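Local structure of sister chromatid cohesion protein (Chaetomium thermophilum, 5T8V) at residues R944-T956 with Q972-G984. The protein probably takes part in loading cohesin onto chromatin, the chain here being the C-terminal HEAT-repeat fragment of the longer loader Scc2. Numbering follows the deposited sequence.
Sequences RLVISSLKGIQKT and QFDRYSLIVGMAG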
ATOM      1  N   ARG A 944      38.232  13.854  58.286  1.00 59.69           N
ATOM      2  CA  ARG A 944      38.356  15.252  58.678  1.00 61.88           C
ATOM      3  C   ARG A 944      37.220  16.081  58.098  1.00 59.05           C
ATOM      4  O   ARG A 944      36.663  16.950  58.778  1.00 58.66           O
ATOM      5  CB  ARG A 944      39.711  15.795  58.222  1.00 65.31           C
ATOM      6  CG  ARG A 944      39.994  17.235  58.628  1.00 69.23           C
ATOM      7  CD  ARG A 944      41.332  17.709  58.075  1.00 72.95           C
ATOM      8  NE  ARG A 944      41.363  17.669  56.615  1.00 73.98           N
ATOM      9  CZ  ARG A 944      42.432  17.952  55.877  1.00 75.70           C
ATOM     10  NH1 ARG A 944      43.574  18.297  56.456  1.00 78.86           N
ATOM     11  NH2 ARG A 944      42.359  17.888  54.554  1.00 74.92           N
ATOM     12  N   LEU A 945      36.859  15.825  56.839  1.00 50.86           N
ATOM     13  CA  LEU A 945      35.736  16.531  56.232  1.00 49.71           C
ATOM     14  C   LEU A 945      34.445  16.269  57.001  1.00 49.70           C
ATOM     15  O   LEU A 945      33.719  17.205  57.367  1.00 48.83           O
ATOM     16  CB  LEU A 945      35.600  16.106  54.771  1.00 48.02           C
ATOM     17  CG  LEU A 945      34.427  16.673  53.973  1.00 46.88           C
ATOM     18  CD1 LEU A 945      34.423  18.193  54.008  1.00 47.42           C
ATOM     19  CD2 LEU A 945      34.499  16.163  52.543  1.00 46.08           C
ATOM     20  N   VAL A 946      34.148  14.995  57.265  1.00 42.08           N
ATOM     21  CA  VAL A 946      32.930  14.638  57.990  1.00 41.62           C
ATOM     22  C   VAL A 946      32.922  15.293  59.366  1.00 42.73           C
ATOM     23  O   VAL A 946      31.919  15.882  59.790  1.00 42.33           O
ATOM     24  CB  VAL A 946      32.803  13.106  58.096  1.00 41.73           C
ATOM     25  CG1 VAL A 946      31.535  12.714  58.849  1.00 41.53           C
ATOM     26  CG2 VAL A 946      32.819  12.468  56.710  1.00 40.82           C
ATOM     27  N   ILE A 947      34.044  15.202  60.084  1.00 44.33           N
ATOM     28  CA  ILE A 947      34.109  15.726  61.446  1.00 45.72           C
ATOM     29  C   ILE A 947      33.911  17.236  61.443  1.00 45.71           C
ATOM     30  O   ILE A 947      33.163  17.783  62.261  1.00 45.92           O
ATOM     31  CB  ILE A 947      35.441  15.331  62.108  1.00 47.77           C
ATOM     32  CG1 ILE A 947      35.491  13.813  62.316  1.00 48.14           C
ATOM     33  CG2 ILE A 947      35.617  16.047  63.451  1.00 49.54           C
ATOM     34  CD1 ILE A 947      36.857  13.283  62.712  1.00 50.22           C
ATOM     35  N   SER A 948      34.585  17.936  60.527  1.00 45.86           N
ATOM     36  CA  SER A 948      34.420  19.383  60.450  1.00 46.13           C
ATOM     37  C   SER A 948      32.973  19.749  60.148  1.00 44.64           C
ATOM     38  O   SER A 948      32.429  20.694  60.731  1.00 45.08           O
ATOM     39  CB  SER A 948      35.359  19.968  59.394  1.00 46.48           C
ATOM     40  OG  SER A 948      35.121  19.397  58.118  1.00 45.18           O
ATOM     41  N   SER A 949      32.328  19.004  59.247  1.00 48.56           N
ATOM     42  CA  SER A 949      30.932  19.286  58.925  1.00 48.60           C
ATOM     43  C   SER A 949      30.036  19.094  60.144  1.00 50.60           C
ATOM     44  O   SER A 949      29.190  19.943  60.448  1.00 51.99           O
ATOM     45  CB  SER A 949      30.477  18.396  57.770  1.00 46.85           C
ATOM     46  OG  SER A 949      31.224  18.668  56.597  1.00 46.16           O
ATOM     47  N   LEU A 950      30.211  17.982  60.860  1.00 61.07           N
ATOM     48  CA  LEU A 950      29.396  17.724  62.045  1.00 63.62           C
ATOM     49  C   LEU A 950      29.615  18.798  63.106  1.00 65.33           C
ATOM     50  O   LEU A 950      28.653  19.358  63.655  1.00 66.67           O
ATOM     51  CB  LEU A 950      29.721  16.336  62.600  1.00 63.82           C
ATOM     52  CG  LEU A 950      29.335  15.168  61.691  1.00 63.55           C
ATOM     53  CD1 LEU A 950      30.020  13.883  62.130  1.00 64.46           C
ATOM     54  CD2 LEU A 950      27.825  14.986  61.674  1.00 64.14           C
ATOM     55  N   LYS A 951      30.880  19.091  63.416  1.00 52.09           N
ATOM     56  CA  LYS A 951      31.194  20.198  64.313  1.00 53.26           C
ATOM     57  C   LYS A 951      30.432  21.448  63.897  1.00 51.89           C
ATOM     58  O   LYS A 951      29.792  22.105  64.723  1.00 52.13           O
ATOM     59  CB  LYS A 951      32.702  20.464  64.318  1.00 54.94           C
ATOM     60  CG  LYS A 951      33.538  19.382  64.995  1.00 56.33           C
ATOM     61  CD  LYS A 951      33.442  19.466  66.511  1.00 58.46           C
ATOM     62  CE  LYS A 951      34.015  18.225  67.179  1.00 59.52           C
ATOM     63  NZ  LYS A 951      33.661  18.149  68.625  1.00 61.35           N
ATOM     64  N   GLY A 952      30.474  21.777  62.604  1.00 51.71           N
ATOM     65  CA  GLY A 952      29.704  22.909  62.120  1.00 51.66           C
ATOM     66  C   GLY A 952      28.226  22.789  62.439  1.00 51.08           C
ATOM     67  O   GLY A 952      27.571  23.780  62.775  1.00 51.96           O
ATOM     68  N   ILE A 953      27.680  21.575  62.344  1.00 52.33           N
ATOM     69  CA  ILE A 953      26.258  21.369  62.617  1.00 52.44           C
ATOM     70  C   ILE A 953      25.943  21.715  64.068  1.00 55.09           C
ATOM     71  O   ILE A 953      25.081  22.557  64.358  1.00 56.32           O
ATOM     72  CB  ILE A 953      25.845  19.926  62.276  1.00 50.85           C
ATOM     73  CG1 ILE A 953      25.914  19.710  60.762  1.00 49.51           C
ATOM     74  CG2 ILE A 953      24.437  19.625  62.792  1.00 50.77           C
ATOM     75  CD1 ILE A 953      25.688  18.275  60.320  1.00 48.85           C
ATOM     76  N   GLN A 954      26.629  21.062  65.009  1.00 61.09           N
ATOM     77  CA  GLN A 954      26.333  21.343  66.411  1.00 62.73           C
ATOM     78  C   GLN A 954      26.681  22.779  66.795  1.00 63.19           C
ATOM     79  O   GLN A 954      26.085  23.316  67.738  1.00 63.30           O
ATOM     80  CB  GLN A 954      27.035  20.342  67.337  1.00 63.16           C
ATOM     81  CG  GLN A 954      28.489  20.015  67.032  1.00 63.10           C
ATOM     82  CD  GLN A 954      28.948  18.764  67.761  1.00 64.33           C
ATOM     83  OE1 GLN A 954      28.153  18.077  68.402  1.00 64.54           O
ATOM     84  NE2 GLN A 954      30.232  18.458  67.658  1.00 64.45           N
ATOM     85  N   LYS A 955      27.604  23.421  66.074  1.00 64.61           N
ATOM     86  CA  LYS A 955      27.775  24.863  66.224  1.00 67.81           C
ATOM     87  C   LYS A 955      26.525  25.603  65.765  1.00 68.89           C
ATOM     88  O   LYS A 955      26.148  26.624  66.350  1.00 69.51           O
ATOM     89  CB  LYS A 955      28.995  25.347  65.435  1.00 68.56           C
ATOM     90  CG  LYS A 955      30.360  24.901  65.973  1.00 69.86           C
ATOM     91  CD  LYS A 955      30.531  25.188  67.456  1.00 72.55           C
ATOM     92  CE  LYS A 955      30.236  23.947  68.294  1.00 73.51           C
ATOM     93  NZ  LYS A 955      30.237  24.236  69.754  1.00 76.57           N
ATOM     94  N   THR A 956      25.867  25.098  64.718  1.00 52.76           N
ATOM     95  CA  THR A 956      24.607  25.692  64.284  1.00 54.56           C
ATOM     96  C   THR A 956      23.548  25.577  65.371  1.00 54.56           C
ATOM     97  O   THR A 956      22.805  26.529  65.627  1.00 56.24           O
ATOM     98  CB  THR A 956      24.118  25.031  62.993  1.00 55.11           C
ATOM     99  OG1 THR A 956      25.167  25.034  62.017  1.00 54.83           O
ATOM    100  CG2 THR A 956      22.914  25.774  62.435  1.00 56.11           C
ATOM    101  N   GLN A 972      24.404  27.556  55.378  1.00 56.84           N
ATOM    102  CA  GLN A 972      25.564  26.858  55.923  1.00 54.54           C
ATOM    103  C   GLN A 972      25.175  25.470  56.412  1.00 51.11           C
ATOM    104  O   GLN A 972      25.824  24.472  56.075  1.00 50.05           O
ATOM    105  CB  GLN A 972      26.181  27.667  57.064  1.00 56.76           C
ATOM    106  CG  GLN A 972      26.755  29.010  56.655  1.00 60.01           C
ATOM    107  CD  GLN A 972      27.498  29.686  57.792  1.00 62.16           C
ATOM    108  OE1 GLN A 972      28.027  29.020  58.683  1.00 62.16           O
ATOM    109  NE2 GLN A 972      27.536  31.013  57.771  1.00 63.79           N
ATOM    110  N   PHE A 973      24.109  25.389  57.212  1.00 43.67           N
ATOM    111  CA  PHE A 973      23.649  24.088  57.686  1.00 41.50           C
ATOM    112  C   PHE A 973      23.236  23.193  56.527  1.00 39.82           C
ATOM    113  O   PHE A 973      23.491  21.984  56.549  1.00 39.09           O
ATOM    114  CB  PHE A 973      22.479  24.241  58.650  1.00 43.47           C
ATOM    115  CG  PHE A 973      21.720  22.967  58.852  1.00 42.97           C
ATOM    116  CD1 PHE A 973      22.237  21.965  59.652  1.00 42.31           C
ATOM    117  CD2 PHE A 973      20.510  22.755  58.216  1.00 43.20           C
ATOM    118  CE1 PHE A 973      21.558  20.781  59.826  1.00 41.71           C
ATOM    119  CE2 PHE A 973      19.820  21.570  58.389  1.00 42.49           C
ATOM    120  CZ  PHE A 973      20.344  20.583  59.198  1.00 41.74           C
ATOM    121  N   ASP A 974      22.564  23.757  55.523  1.00 39.83           N
ATOM    122  CA  ASP A 974      22.213  22.968  54.349  1.00 39.16           C
ATOM    123  C   ASP A 974      23.447  22.289  53.775  1.00 38.64           C
ATOM    124  O   ASP A 974      23.419  21.096  53.447  1.00 37.91           O
ATOM    125  CB  ASP A 974      21.551  23.854  53.294  1.00 39.85           C
ATOM    126  CG  ASP A 974      21.115  23.074  52.066  1.00 39.44           C
ATOM    127  OD1 ASP A 974      21.980  22.771  51.217  1.00 39.20           O
ATOM    128  OD2 ASP A 974      19.911  22.766  51.949  1.00 39.55           O
ATOM    129  N   ARG A 975      24.553  23.029  53.669  1.00 51.23           N
ATOM    130  CA  ARG A 975      25.759  22.442  53.099  1.00 51.15           C
ATOM    131  C   ARG A 975      26.381  21.416  54.040  1.00 50.46           C
ATOM    132  O   ARG A 975      26.827  20.354  53.596  1.00 49.38           O
ATOM    133  CB  ARG A 975      26.769  23.538  52.756  1.00 52.58           C
ATOM    134  CG  ARG A 975      27.820  23.097  51.753  1.00 52.96           C
ATOM    135  CD  ARG A 975      27.205  22.862  50.378  1.00 54.28           C
ATOM    136  NE  ARG A 975      28.122  22.200  49.463  1.00 54.36           N
ATOM    137  CZ  ARG A 975      27.784  21.783  48.249  1.00 54.97           C
ATOM    138  NH1 ARG A 975      26.546  21.959  47.800  1.00 54.10           N
ATOM    139  NH2 ARG A 975      28.682  21.186  47.479  1.00 55.62           N
ATOM    140  N   TYR A 976      26.427  21.713  55.340  1.00 51.89           N
ATOM    141  CA  TYR A 976      26.957  20.749  56.298  1.00 52.04           C
ATOM    142  C   TYR A 976      26.204  19.426  56.207  1.00 49.75           C
ATOM    143  O   TYR A 976      26.800  18.365  55.979  1.00 48.14           O
ATOM    144  CB  TYR A 976      26.869  21.317  57.718  1.00 54.45           C
ATOM    145  CG  TYR A 976      27.805  22.475  58.003  1.00 56.95           C
ATOM    146  CD1 TYR A 976      29.087  22.514  57.467  1.00 57.41           C
ATOM    147  CD2 TYR A 976      27.405  23.529  58.817  1.00 58.91           C
ATOM    148  CE1 TYR A 976      29.940  23.568  57.731  1.00 59.71           C
ATOM    149  CE2 TYR A 976      28.253  24.586  59.086  1.00 60.98           C
ATOM    150  CZ  TYR A 976      29.519  24.600  58.541  1.00 62.22           C
ATOM    151  OH  TYR A 976      30.366  25.651  58.806  1.00 65.67           O
ATOM    152  N   SER A 977      24.882  19.476  56.381  1.00 45.91           N
ATOM    153  CA  SER A 977      24.070  18.267  56.322  1.00 44.10           C
ATOM    154  C   SER A 977      24.188  17.578  54.972  1.00 42.23           C
ATOM    155  O   SER A 977      24.133  16.346  54.901  1.00 41.86           O
ATOM    156  CB  SER A 977      22.609  18.605  56.607  1.00 45.38           C
ATOM    157  OG  SER A 977      22.033  19.299  55.515  1.00 46.60           O
ATOM    158  N   LEU A 978      24.331  18.345  53.891  1.00 42.74           N
ATOM    159  CA  LEU A 978      24.496  17.729  52.580  1.00 42.05           C
ATOM    160  C   LEU A 978      25.795  16.934  52.517  1.00 40.95           C
ATOM    161  O   LEU A 978      25.814  15.783  52.063  1.00 40.53           O
ATOM    162  CB  LEU A 978      24.460  18.801  51.490  1.00 42.56           C
ATOM    163  CG  LEU A 978      24.577  18.271  50.058  1.00 42.34           C
ATOM    164  CD1 LEU A 978      23.385  17.399  49.701  1.00 42.55           C
ATOM    165  CD2 LEU A 978      24.723  19.410  49.063  1.00 43.27           C
ATOM    166  N   ILE A 979      26.895  17.534  52.977  1.00 36.73           N
ATOM    167  CA  ILE A 979      28.189  16.854  52.953  1.00 36.87           C
ATOM    168  C   ILE A 979      28.141  15.597  53.814  1.00 36.90           C
ATOM    169  O   ILE A 979      28.549  14.512  53.385  1.00 36.83           O
ATOM    170  CB  ILE A 979      29.305  17.811  53.412  1.00 37.65           C
ATOM    171  CG1 ILE A 979      29.412  18.997  52.449  1.00 37.93           C
ATOM    172  CG2 ILE A 979      30.646  17.078  53.502  1.00 38.07           C
ATOM    173  CD1 ILE A 979      30.298  20.125  52.953  1.00 39.01           C
ATOM    174  N   VAL A 980      27.648  15.729  55.047  1.00 37.20           N
ATOM    175  CA  VAL A 980      27.536  14.565  55.924  1.00 37.53           C
ATOM    176  C   VAL A 980      26.696  13.480  55.263  1.00 37.15           C
ATOM    177  O   VAL A 980      27.046  12.293  55.296  1.00 37.48           O
ATOM    178  CB  VAL A 980      26.952  14.980  57.287  1.00 38.04           C
ATOM    179  CG1 VAL A 980      26.735  13.757  58.179  1.00 38.64           C
ATOM    180  CG2 VAL A 980      27.869  15.980  57.974  1.00 38.73           C
ATOM    181  N   GLY A 981      25.578  13.868  54.648  1.00 41.18           N
ATOM    182  CA  GLY A 981      24.679  12.880  54.076  1.00 41.58           C
ATOM    183  C   GLY A 981      25.303  12.136  52.913  1.00 41.11           C
ATOM    184  O   GLY A 981      25.240  10.904  52.841  1.00 41.77           O
ATOM    185  N   MET A 982      25.912  12.872  51.981  1.00 51.65           N
ATOM    186  CA  MET A 982      26.572  12.221  50.856  1.00 51.37           C
ATOM    187  C   MET A 982      27.711  11.330  51.332  1.00 51.38           C
ATOM    188  O   MET A 982      27.873  10.200  50.851  1.00 51.95           O
ATOM    189  CB  MET A 982      27.085  13.275  49.874  1.00 51.63           C
ATOM    190  CG  MET A 982      25.991  14.119  49.231  1.00 52.72           C
ATOM    191  SD  MET A 982      24.645  13.147  48.518  1.00 54.82           S
ATOM    192  CE  MET A 982      25.548  11.877  47.656  1.00 54.60           C
ATOM    193  N   ALA A 983      28.509  11.820  52.282  1.00 42.63           N
ATOM    194  CA  ALA A 983      29.572  11.000  52.852  1.00 42.76           C
ATOM    195  C   ALA A 983      29.012   9.689  53.385  1.00 44.40           C
ATOM    196  O   ALA A 983      29.519   8.608  53.068  1.00 44.83           O
ATOM    197  CB  ALA A 983      30.291  11.773  53.958  1.00 42.54           C
ATOM    198  N   GLY A 984      27.952   9.768  54.190  1.00 40.38           N
ATOM    199  CA  GLY A 984      27.310   8.557  54.673  1.00 42.15           C
ATOM    200  C   GLY A 984      26.804   7.672  53.551  1.00 42.42           C
ATOM    201  O   GLY A 984      26.777   6.446  53.688  1.00 44.14           O
TER
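The Y976 ring has G952 CA over one face, offset toward the rim, in a CH-pi contact, 4.0 Å from the ring centroid and 22° off its normal, with T956 OG1 at the ring's edge. F973 meets its neighbours differently, taking I953 CG2 at its edge while S977 CB of its own helix rests on one face. I953 is a knob among F973, Y976, S977 and V980. Its CG1, turned anti to the carbonyl carbon (chi1 -68°), reaches Y976 CB at 3.6 Å. Y976 returns the interlock, set among S949, G952, I953 and T956. Further along, V980 CG2 packs on S949 CB at 3.6 Å and on L950 CD2, and A983 CB meets V946 CG2. The segments 944-956 and 972-984, on two neighbouring helices of this HEAT-repeat fragment, run roughly antiparallel, their axes 8.7 Å apart and inclined at 142°; helix 1009-1016 packs against L950, I953 and V980. No hydrogen bond crosses. The hydroxyls of S949 and T956 turn back to L945 O and G952 O, each carbonyl also taking a backbone N-H from its opposite face, which leaves the pairing to apolar packing and shape.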